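Local coordinates for SusD-like carbohydrate binding protein BF1063 (Bacteroides fragilis NCTC 9343, PDB 3I4G), which probably binds carbohydrate at the outer membrane of the bacterium, as a member of the SusD family of glycan-capturing lipoproteins, at residues His442-Glu447 with Tyr455-Arg460; Tyr324-Ile329 with Pro339-Ala344; Gly34-Gly39 with Asn43-Trp48. All coordinates share one frame; numbering follows the deposited sequence. Where two conformers were deposited one is given.

Overall arrangement
Along the chain the three contacts come in series: interaction 3 first, then interaction 2, then interaction 1, each closing before the next begins. Interaction 3 ties together the loop between helices 21-33 and 50-54. Interaction 2 joins the turn after strand 323-325 to a loop that precedes strand 360-362, its centre about 27 Å from the centre of the chain. Interaction 1 links helices 433-447 and 454-461 in the buried interior. Its centre lies about 23 Å from that of interaction 3 and about 29 Å from that of interaction 2, and none of the three touch. The SusD-like protein thus combines a charged helix-helix junction inside with a partly buried loop contact (interaction 3) and a surface contact of turn and loop (interaction 2).

Interaction 1. Residues His442-Glu447 with Tyr455-Arg460; sequences HERRIE and YWDIMR
A buried salt-bridge network of Arg444, Asp457 and Arg460 joins helix 433-447 to helix 454-461, two consecutive helices in the SusD family region. The short segments run nearly antiparallel, at 160°, with their axes 11.5 Å apart, so long polar side chains do the bridging. Arg444 sends its chain straight out, with CG anti to the backbone N and every bond extended as far as NE. There NE donates to Asp457 OD2 at 2.8 Å, with an N-H...O angle of 161°. The acceptor lies in the guanidinium plane, while on the carboxylate the bond arrives at the syn side, tilted out of the carboxylate plane. A weak second bond runs from Arg444 NH2 to Asp457 OD1 at 3.1 Å.

Arg460, one turn further along the same helix as Asp457, grips OD1 side-on with two nitrogens: Arg460 NE is 3.0 Å from Asp457 OD1 and Arg460 NH2 is 3.1 Å from it. Both come from the same face of the carboxylate. The two guanidinium planes stand 76° apart, and Arg460 NH2 sits over one face of the Arg444 group, 3.5 Å from Arg444 NE. Arg460 NH2 also forms a salt bridge to Glu396 of helix 387-400, which draws a third helix into the network. Beside these charges, Trp456 presents its ring edge to Arg444, with Trp456 CZ3 3.9 Å from Arg444 NH2, and Arg460 CD lies over one face of the indole.

One carboxylate therefore holds two arginines at once. Its negative charge, with that of Glu396, probably offsets the closeness of the two guanidinium groups, and the two arginines in turn probably favour an ionised Asp457 in this buried setting.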
loop_
_atom_site.group_PDB
_atom_site.type_symbol
_atom_site.label_atom_id
_atom_site.label_comp_id
_atom_site.label_asym_id
_atom_site.label_seq_id
_atom_site.Cartn_x
_atom_site.Cartn_y
_atom_site.Cartn_z
ATOM N N HIS A 442 -5.880 -2.963 -14.627
ATOM C CA HIS A 442 -5.401 -4.318 -14.393
ATOM C C HIS A 442 -3.879 -4.352 -14.228
ATOM O O HIS A 442 -3.355 -5.056 -13.351
ATOM C CB HIS A 442 -5.822 -5.236 -15.540
ATOM C CG HIS A 442 -5.304 -6.618 -15.388
ATOM N ND1 HIS A 442 -4.197 -7.081 -16.060
ATOM C CD2 HIS A 442 -5.686 -7.610 -14.555
ATOM C CE1 HIS A 442 -3.939 -8.323 -15.657
ATOM N NE2 HIS A 442 -4.842 -8.671 -14.765
ATOM N N GLU A 443 -3.134 -3.619 -15.060
ATOM C CA GLU A 443 -1.700 -3.623 -14.943
ATOM C C GLU A 443 -1.295 -3.055 -13.596
ATOM O O GLU A 443 -0.365 -3.546 -12.973
ATOM C CB GLU A 443 -1.058 -2.838 -16.092
ATOM C CG GLU A 443 0.436 -2.982 -16.128
ATOM C CD GLU A 443 0.866 -4.410 -16.488
ATOM O OE1 GLU A 443 0.148 -5.136 -17.243
ATOM O OE2 GLU A 443 1.951 -4.820 -16.048
ATOM N N ARG A 444 -1.962 -1.998 -13.155
ATOM C CA ARG A 444 -1.697 -1.425 -11.897
ATOM C C ARG A 444 -1.933 -2.451 -10.775
ATOM O O ARG A 444 -1.161 -2.559 -9.820
ATOM C CB ARG A 444 -2.581 -0.182 -11.720
ATOM C CG ARG A 444 -2.359 0.564 -10.495
ATOM C CD ARG A 444 -3.329 1.785 -10.471
ATOM N NE ARG A 444 -3.159 2.490 -9.236
ATOM C CZ ARG A 444 -2.413 3.556 -9.041
ATOM N NH1 ARG A 444 -1.740 4.148 -10.034
ATOM N NH2 ARG A 444 -2.355 4.022 -7.823
ATOM N N ARG A 445 -3.013 -3.217 -10.855
ATOM C CA ARG A 445 -3.305 -4.269 -9.874
ATOM C C ARG A 445 -2.154 -5.256 -9.781
ATOM O O ARG A 445 -1.678 -5.592 -8.691
ATOM C CB ARG A 445 -4.583 -5.020 -10.252
ATOM C CG ARG A 445 -4.967 -6.026 -9.228
ATOM C CD ARG A 445 -6.172 -6.851 -9.555
ATOM N NE ARG A 445 -6.558 -7.647 -8.354
ATOM C CZ ARG A 445 -7.553 -8.515 -8.299
ATOM N NH1 ARG A 445 -8.292 -8.778 -9.354
ATOM N NH2 ARG A 445 -7.783 -9.150 -7.166
ATOM N N ILE A 446 -1.683 -5.718 -10.924
ATOM C CA ILE A 446 -0.604 -6.688 -10.931
ATOM C C ILE A 446 0.710 -6.100 -10.456
ATOM O O ILE A 446 1.384 -6.624 -9.567
ATOM C CB ILE A 446 -0.422 -7.274 -12.359
ATOM C CG1 ILE A 446 -1.666 -8.030 -12.820
ATOM C CG2 ILE A 446 0.826 -8.170 -12.435
ATOM C CD1 ILE A 446 -2.188 -9.077 -11.862
ATOM N N GLU A 447 1.059 -4.938 -10.992
ATOM C CA GLU A 447 2.348 -4.332 -10.649
ATOM C C GLU A 447 2.482 -4.012 -9.177
ATOM O O GLU A 447 3.543 -4.244 -8.588
ATOM C CB GLU A 447 2.555 -3.078 -11.489
ATOM C CG GLU A 447 3.816 -2.331 -11.176
ATOM C CD GLU A 447 5.105 -3.064 -11.480
ATOM O OE1 GLU A 447 5.074 -4.042 -12.249
ATOM O OE2 GLU A 447 6.149 -2.654 -10.943
ATOM N N TYR A 455 -6.737 -1.189 -1.987
ATOM C CA TYR A 455 -7.933 -0.652 -1.357
ATOM C C TYR A 455 -8.112 0.803 -1.755
ATOM O O TYR A 455 -9.248 1.202 -2.139
ATOM C CB TYR A 455 -7.845 -0.844 0.154
ATOM C CG TYR A 455 -9.011 -0.326 0.948
ATOM C CD1 TYR A 455 -10.272 -0.893 0.861
ATOM C CD2 TYR A 455 -8.846 0.725 1.799
ATOM C CE1 TYR A 455 -11.326 -0.388 1.597
ATOM C CE2 TYR A 455 -9.867 1.208 2.562
ATOM C CZ TYR A 455 -11.113 0.641 2.472
ATOM O OH TYR A 455 -12.149 1.121 3.240
ATOM N N TRP A 456 -7.058 1.606 -1.668
ATOM C CA TRP A 456 -7.156 3.004 -2.085
ATOM C C TRP A 456 -7.682 3.088 -3.518
ATOM O O TRP A 456 -8.531 3.919 -3.840
ATOM C CB TRP A 456 -5.777 3.656 -1.934
ATOM C CG TRP A 456 -5.789 5.106 -2.170
ATOM C CD1 TRP A 456 -6.244 6.054 -1.296
ATOM C CD2 TRP A 456 -5.368 5.798 -3.352
ATOM N NE1 TRP A 456 -6.156 7.307 -1.871
ATOM C CE2 TRP A 456 -5.623 7.182 -3.140
ATOM C CE3 TRP A 456 -4.791 5.395 -4.561
ATOM C CZ2 TRP A 456 -5.330 8.152 -4.102
ATOM C CZ3 TRP A 456 -4.482 6.371 -5.492
ATOM C CH2 TRP A 456 -4.754 7.726 -5.256
ATOM N N ASP A 457 -7.194 2.237 -4.410
ATOM C CA ASP A 457 -7.643 2.276 -5.798
ATOM C C ASP A 457 -9.106 1.869 -5.977
ATOM O O ASP A 457 -9.869 2.561 -6.656
ATOM C CB ASP A 457 -6.797 1.349 -6.668
ATOM C CG ASP A 457 -5.405 1.866 -6.968
ATOM O OD1 ASP A 457 -5.148 3.088 -6.897
ATOM O OD2 ASP A 457 -4.577 0.998 -7.356
ATOM N N ILE A 458 -9.530 0.748 -5.383
ATOM C CA ILE A 458 -10.898 0.287 -5.608
ATOM C C ILE A 458 -11.908 1.265 -4.960
ATOM O O ILE A 458 -13.014 1.459 -5.473
ATOM C CB ILE A 458 -11.145 -1.163 -5.197
ATOM C CG1 ILE A 458 -10.920 -1.357 -3.704
ATOM C CG2 ILE A 458 -10.236 -2.089 -6.006
ATOM C CD1 ILE A 458 -11.158 -2.833 -3.232
HETATM N N MSE A 459 -11.494 1.943 -3.913
HETATM C CA MSE A 459 -12.308 3.009 -3.325
HETATM C C MSE A 459 -12.442 4.214 -4.245
HETATM O O MSE A 459 -13.564 4.623 -4.557
HETATM C CB MSE A 459 -11.696 3.396 -1.981
HETATM C CG MSE A 459 -11.842 2.320 -0.865
HETATM SE SE MSE A 459 -13.550 2.215 -0.027
HETATM C CE MSE A 459 -13.215 3.628 1.295
ATOM N N ARG A 460 -11.325 4.762 -4.728
ATOM C CA ARG A 460 -11.381 5.975 -5.587
ATOM C C ARG A 460 -12.066 5.666 -6.909
ATOM O O ARG A 460 -12.766 6.533 -7.481
ATOM C CB ARG A 460 -10.001 6.603 -5.843
ATOM C CG ARG A 460 -9.093 5.825 -6.759
ATOM C CD ARG A 460 -7.692 6.339 -6.717
ATOM N NE ARG A 460 -6.793 5.519 -7.517
ATOM C CZ ARG A 460 -6.563 5.669 -8.822
ATOM N NH1 ARG A 460 -7.182 6.585 -9.547
ATOM N NH2 ARG A 460 -5.693 4.849 -9.412
#

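Interaction 2. Residues Tyr324-Ile329 with Pro339-Ala344; sequences YYNGAI and PDYSAA
Hydrogen bonding carries this surface contact: Asn326 ND2 donates to Tyr341 OH at 3.1 Å, and the N-H...O angle of 172° makes the bond nearly straight. The phenol oxygen lies close to the amide plane. Asn326 reaches across with CG anti to its own backbone N (chi1 -170°), while Tyr341 approaches from the opposite direction. The other end of the amide is also held, because Asn326 OD1 accepts from the backbone N of Met337, and the two bonds together fix which way the amide is turned.

The backbone beneath is a type II beta turn from Tyr325 to Ala328, closed by Ala328 N to Tyr325 O at 3.0 Å. Asn326 and Gly327 occupy its corners, with Gly327 at the positive phi usual for the third position. This turn leads out of strand 323-325, which pairs antiparallel with strand 360-362, and Tyr341 belongs to the long loop between strands 333-334 and 360-362.

Van der Waals contact adds a little. Asn326 OD1 lies at the edge of the phenol ring, 3.5 Å from Tyr341 CE2, and the amide and ring planes are inclined by 60°. On the Tyr341 loop, the neighbouring Asp340 is anchored to Ser480, Thr481 and Gln482.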
loop_
_atom_site.group_PDB
_atom_site.type_symbol
_atom_site.label_atom_id
_atom_site.label_comp_id
_atom_site.label_asym_id
_atom_site.label_seq_id
_atom_site.Cartn_x
_atom_site.Cartn_y
_atom_site.Cartn_z
ATOM N N TYR A 324 3.433 -16.975 -2.748
ATOM C CA TYR A 324 3.823 -18.400 -2.823
ATOM C C TYR A 324 2.646 -19.235 -2.310
ATOM O O TYR A 324 1.611 -18.691 -1.850
ATOM C CB TYR A 324 5.193 -18.691 -2.173
ATOM C CG TYR A 324 5.337 -18.438 -0.695
ATOM C CD1 TYR A 324 5.691 -17.182 -0.240
ATOM C CD2 TYR A 324 5.235 -19.461 0.227
ATOM C CE1 TYR A 324 5.905 -16.934 1.086
ATOM C CE2 TYR A 324 5.425 -19.221 1.575
ATOM C CZ TYR A 324 5.747 -17.962 1.989
ATOM O OH TYR A 324 5.934 -17.728 3.334
ATOM N N TYR A 325 2.787 -20.552 -2.442
ATOM C CA TYR A 325 1.688 -21.510 -2.339
ATOM C C TYR A 325 2.276 -22.885 -2.067
ATOM O O TYR A 325 3.502 -23.055 -2.083
ATOM C CB TYR A 325 0.879 -21.511 -3.652
ATOM C CG TYR A 325 1.786 -21.427 -4.865
ATOM C CD1 TYR A 325 2.419 -22.550 -5.339
ATOM C CD2 TYR A 325 2.029 -20.222 -5.511
ATOM C CE1 TYR A 325 3.306 -22.485 -6.378
ATOM C CE2 TYR A 325 2.927 -20.166 -6.603
ATOM C CZ TYR A 325 3.548 -21.304 -7.032
ATOM O OH TYR A 325 4.454 -21.233 -8.081
ATOM N N ASN A 326 1.430 -23.863 -1.823
ATOM C CA ASN A 326 1.868 -25.216 -1.533
ATOM C C ASN A 326 2.794 -25.732 -2.607
ATOM O O ASN A 326 2.467 -25.675 -3.787
ATOM C CB ASN A 326 0.655 -26.143 -1.401
ATOM C CG ASN A 326 1.016 -27.494 -0.871
ATOM O OD1 ASN A 326 1.832 -27.581 0.052
ATOM N ND2 ASN A 326 0.385 -28.560 -1.378
ATOM N N GLY A 327 3.942 -26.246 -2.176
ATOM C CA GLY A 327 4.946 -26.779 -3.099
ATOM C C GLY A 327 5.998 -25.833 -3.581
ATOM O O GLY A 327 7.021 -26.265 -4.096
ATOM N N ALA A 328 5.793 -24.536 -3.401
ATOM C CA ALA A 328 6.790 -23.536 -3.749
ATOM C C ALA A 328 7.939 -23.562 -2.766
ATOM O O ALA A 328 7.763 -23.975 -1.627
ATOM C CB ALA A 328 6.143 -22.115 -3.774
ATOM N N ILE A 329 9.110 -23.129 -3.225
ATOM C CA ILE A 329 10.272 -22.945 -2.380
ATOM C C ILE A 329 10.313 -21.502 -1.911
ATOM O O ILE A 329 10.178 -20.575 -2.697
ATOM C CB ILE A 329 11.561 -23.308 -3.130
ATOM C CG1 ILE A 329 11.519 -24.779 -3.551
ATOM C CG2 ILE A 329 12.796 -23.024 -2.243
ATOM C CD1 ILE A 329 11.552 -25.789 -2.432
ATOM N N PRO A 339 -5.325 -28.799 2.976
ATOM C CA PRO A 339 -6.299 -29.405 3.876
ATOM C C PRO A 339 -5.927 -30.821 4.352
ATOM O O PRO A 339 -6.491 -31.309 5.343
ATOM C CB PRO A 339 -7.564 -29.482 3.010
ATOM C CG PRO A 339 -7.392 -28.375 2.010
ATOM C CD PRO A 339 -5.938 -28.368 1.708
ATOM N N ASP A 340 -4.996 -31.471 3.653
ATOM C CA ASP A 340 -4.652 -32.847 3.961
ATOM C C ASP A 340 -3.497 -33.017 4.939
ATOM O O ASP A 340 -3.209 -34.137 5.374
ATOM C CB ASP A 340 -4.236 -33.587 2.687
ATOM C CG ASP A 340 -5.349 -33.808 1.720
ATOM O OD1 ASP A 340 -6.468 -33.350 1.983
ATOM O OD2 ASP A 340 -5.096 -34.513 0.691
ATOM N N TYR A 341 -2.824 -31.928 5.288
ATOM C CA TYR A 341 -1.599 -32.003 6.083
ATOM C C TYR A 341 -1.869 -31.834 7.588
ATOM O O TYR A 341 -3.014 -31.710 8.009
ATOM C CB TYR A 341 -0.548 -31.003 5.565
ATOM C CG TYR A 341 -0.163 -31.116 4.086
ATOM C CD1 TYR A 341 -0.462 -32.244 3.310
ATOM C CD2 TYR A 341 0.564 -30.108 3.483
ATOM C CE1 TYR A 341 -0.118 -32.299 1.964
ATOM C CE2 TYR A 341 0.907 -30.179 2.152
ATOM C CZ TYR A 341 0.563 -31.249 1.399
ATOM O OH TYR A 341 0.906 -31.268 0.046
ATOM N N SER A 342 -0.809 -31.907 8.387
ATOM C CA SER A 342 -0.929 -31.910 9.828
ATOM C C SER A 342 -1.048 -30.554 10.488
ATOM O O SER A 342 -0.168 -29.697 10.330
ATOM C CB SER A 342 0.323 -32.591 10.395
ATOM O OG SER A 342 0.253 -32.602 11.801
ATOM N N ALA A 343 -2.105 -30.350 11.256
ATOM C CA ALA A 343 -2.274 -29.105 12.002
ATOM C C ALA A 343 -1.187 -28.936 13.073
ATOM O O ALA A 343 -0.757 -27.824 13.390
ATOM C CB ALA A 343 -3.671 -29.027 12.619
ATOM N N ALA A 344 -0.723 -30.041 13.648
ATOM C CA ALA A 344 0.342 -29.967 14.662
ATOM C C ALA A 344 1.618 -29.376 14.080
ATOM O O ALA A 344 2.379 -28.711 14.800
ATOM C CB ALA A 344 0.609 -31.343 15.260
#

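Interaction 3. Residues Gly34-Gly39 with Asn43-Trp48; sequences GSLTDG and NPSDWW
Ser35 and Leu36 lie against Ser45 where the loop after helix 21-33 turns back on itself before helix 50-54. Gly34 comes first, the residue at which the chain leaves the helix, with a positive phi of 58°. That change of direction carries the backbone toward Ser45 and Asp46.

Ser35 follows, and its backbone is the polar centre of the contact. Its N donates to a water at 2.8 Å. The same water donates to Ser45 O at 2.7 Å and, in the Asp46 conformer described here, to Asp46 OD1 at 2.8 Å, so one molecule links the two segments. Ser35 also meets Ser45 directly, in a reciprocal pair of van der Waals contacts: Ser35 CB is 3.5 Å from Ser45 O, and Ser45 CB is 3.5 Å from Ser35 O.

On the facing segment, the same conformer of Asp46, one of two modelled, forms an Asx turn, its OD2 accepting from Trp48 N at 2.9 Å, while OD1 holds the water and also a salt bridge to Arg98 of helix 86-109. Trp47, stacked with Tyr91 and Tyr135, fastens this part of the loop to helices 86-109 and 116-139.

Leu36 is next, its CA 5.3 Å from Ser45 CA, the closest CA pair across the two segments. Leu36 CD1 packs 3.6 Å from Ser45 OG. With chi1 at 62°, that hydroxyl sits between the backbone N and the carbonyl carbon of Ser45, turned toward Leu36, and it is hydrogen-bonded to Glu41 OE1 in the intervening loop.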
loop_
_atom_site.group_PDB
_atom_site.type_symbol
_atom_site.label_atom_id
_atom_site.label_comp_id
_atom_site.label_asym_id
_atom_site.label_seq_id
_atom_site.Cartn_x
_atom_site.Cartn_y
_atom_site.Cartn_z
ATOM N N GLY A 34 6.806 9.770 13.400
ATOM C CA GLY A 34 5.417 9.723 13.842
ATOM C C GLY A 34 5.300 8.773 15.026
ATOM O O GLY A 34 6.105 8.817 15.960
ATOM N N SER A 35 4.300 7.896 14.964
ATOM C CA SER A 35 4.026 6.935 16.031
ATOM C C SER A 35 4.624 5.557 15.758
ATOM O O SER A 35 4.323 4.604 16.463
ATOM C CB SER A 35 2.509 6.821 16.239
ATOM O OG SER A 35 1.947 8.051 16.672
ATOM N N LEU A 36 5.449 5.419 14.724
ATOM C CA LEU A 36 6.087 4.137 14.462
ATOM C C LEU A 36 6.958 3.722 15.659
ATOM O O LEU A 36 7.606 4.557 16.265
ATOM C CB LEU A 36 6.979 4.250 13.227
ATOM C CG LEU A 36 7.660 2.947 12.820
ATOM C CD1 LEU A 36 6.672 1.856 12.395
ATOM C CD2 LEU A 36 8.662 3.277 11.688
ATOM N N THR A 37 6.952 2.461 16.062
ATOM C CA THR A 37 7.910 2.031 17.084
ATOM C C THR A 37 8.569 0.774 16.546
ATOM O O THR A 37 8.245 0.305 15.475
ATOM C CB THR A 37 7.289 1.797 18.456
ATOM O OG1 THR A 37 6.287 0.812 18.305
ATOM C CG2 THR A 37 6.671 3.110 19.015
ATOM N N ASP A 38 9.539 0.281 17.299
ATOM C CA ASP A 38 10.330 -0.871 16.946
ATOM C C ASP A 38 9.535 -2.162 17.026
ATOM O O ASP A 38 8.933 -2.464 18.057
ATOM C CB ASP A 38 11.519 -0.944 17.923
ATOM C CG ASP A 38 12.458 -2.100 17.646
ATOM O OD1 ASP A 38 12.521 -2.580 16.498
ATOM O OD2 ASP A 38 13.153 -2.516 18.608
ATOM N N GLY A 39 9.520 -2.911 15.922
ATOM C CA GLY A 39 8.961 -4.243 15.916
ATOM C C GLY A 39 7.543 -4.530 15.550
ATOM O O GLY A 39 6.978 -3.907 14.663
ATOM N N ASN A 43 -1.802 -3.343 15.024
ATOM C CA ASN A 43 -2.683 -2.391 14.401
ATOM C C ASN A 43 -1.799 -1.338 13.760
ATOM O O ASN A 43 -0.594 -1.292 14.037
ATOM C CB ASN A 43 -3.657 -1.803 15.430
ATOM C CG ASN A 43 -3.001 -1.464 16.701
ATOM O OD1 ASN A 43 -2.145 -0.568 16.769
ATOM N ND2 ASN A 43 -3.325 -2.248 17.745
ATOM N N PRO A 44 -2.364 -0.481 12.907
ATOM C CA PRO A 44 -1.527 0.536 12.273
ATOM C C PRO A 44 -0.918 1.518 13.245
ATOM O O PRO A 44 -1.593 1.931 14.172
ATOM C CB PRO A 44 -2.516 1.277 11.360
ATOM C CG PRO A 44 -3.563 0.263 11.051
ATOM C CD PRO A 44 -3.732 -0.465 12.369
ATOM N N SER A 45 0.335 1.884 13.038
ATOM C CA SER A 45 0.941 2.992 13.740
ATOM C C SER A 45 1.105 4.200 12.838
ATOM O O SER A 45 1.445 5.283 13.312
ATOM C CB SER A 45 2.301 2.621 14.331
ATOM O OG SER A 45 3.208 2.260 13.331
ATOM N N ASP A 46 0.884 4.021 11.541
ATOM C CA ASP A 46 1.018 5.074 10.545
ATOM C C ASP A 46 0.430 4.592 9.249
ATOM O O ASP A 46 0.345 3.394 9.046
ATOM C CB ASP A 46 2.482 5.406 10.280
ATOM C CG ASP A 46 2.627 6.660 9.483
ATOM O OD1 ASP A 46 2.232 7.701 10.043
ATOM O OD2 ASP A 46 3.081 6.624 8.317
ATOM N N TRP A 47 0.054 5.501 8.348
ATOM C CA TRP A 47 -0.366 5.096 7.026
ATOM C C TRP A 47 0.719 4.303 6.304
ATOM O O TRP A 47 0.403 3.572 5.358
ATOM C CB TRP A 47 -0.715 6.329 6.175
ATOM C CG TRP A 47 -1.838 7.128 6.781
ATOM C CD1 TRP A 47 -1.732 8.294 7.480
ATOM C CD2 TRP A 47 -3.226 6.769 6.811
ATOM N NE1 TRP A 47 -2.984 8.693 7.926
ATOM C CE2 TRP A 47 -3.908 7.776 7.507
ATOM C CE3 TRP A 47 -3.966 5.731 6.235
ATOM C CZ2 TRP A 47 -5.282 7.746 7.684
ATOM C CZ3 TRP A 47 -5.348 5.733 6.396
ATOM C CH2 TRP A 47 -5.972 6.715 7.129
ATOM N N TRP A 48 1.982 4.442 6.705
ATOM C CA TRP A 48 3.089 3.775 6.031
ATOM C C TRP A 48 3.701 2.640 6.829
ATOM O O TRP A 48 4.676 2.064 6.385
ATOM C CB TRP A 48 4.190 4.773 5.674
ATOM C CG TRP A 48 3.689 5.897 4.813
ATOM C CD1 TRP A 48 2.760 5.817 3.826
ATOM C CD2 TRP A 48 4.103 7.279 4.851
ATOM N NE1 TRP A 48 2.575 7.042 3.251
ATOM C CE2 TRP A 48 3.371 7.959 3.872
ATOM C CE3 TRP A 48 4.989 7.994 5.634
ATOM C CZ2 TRP A 48 3.505 9.313 3.653
ATOM C CZ3 TRP A 48 5.126 9.341 5.421
ATOM C CH2 TRP A 48 4.377 9.999 4.461
HETATM O O HOH W 1 2.480 7.705 12.808
#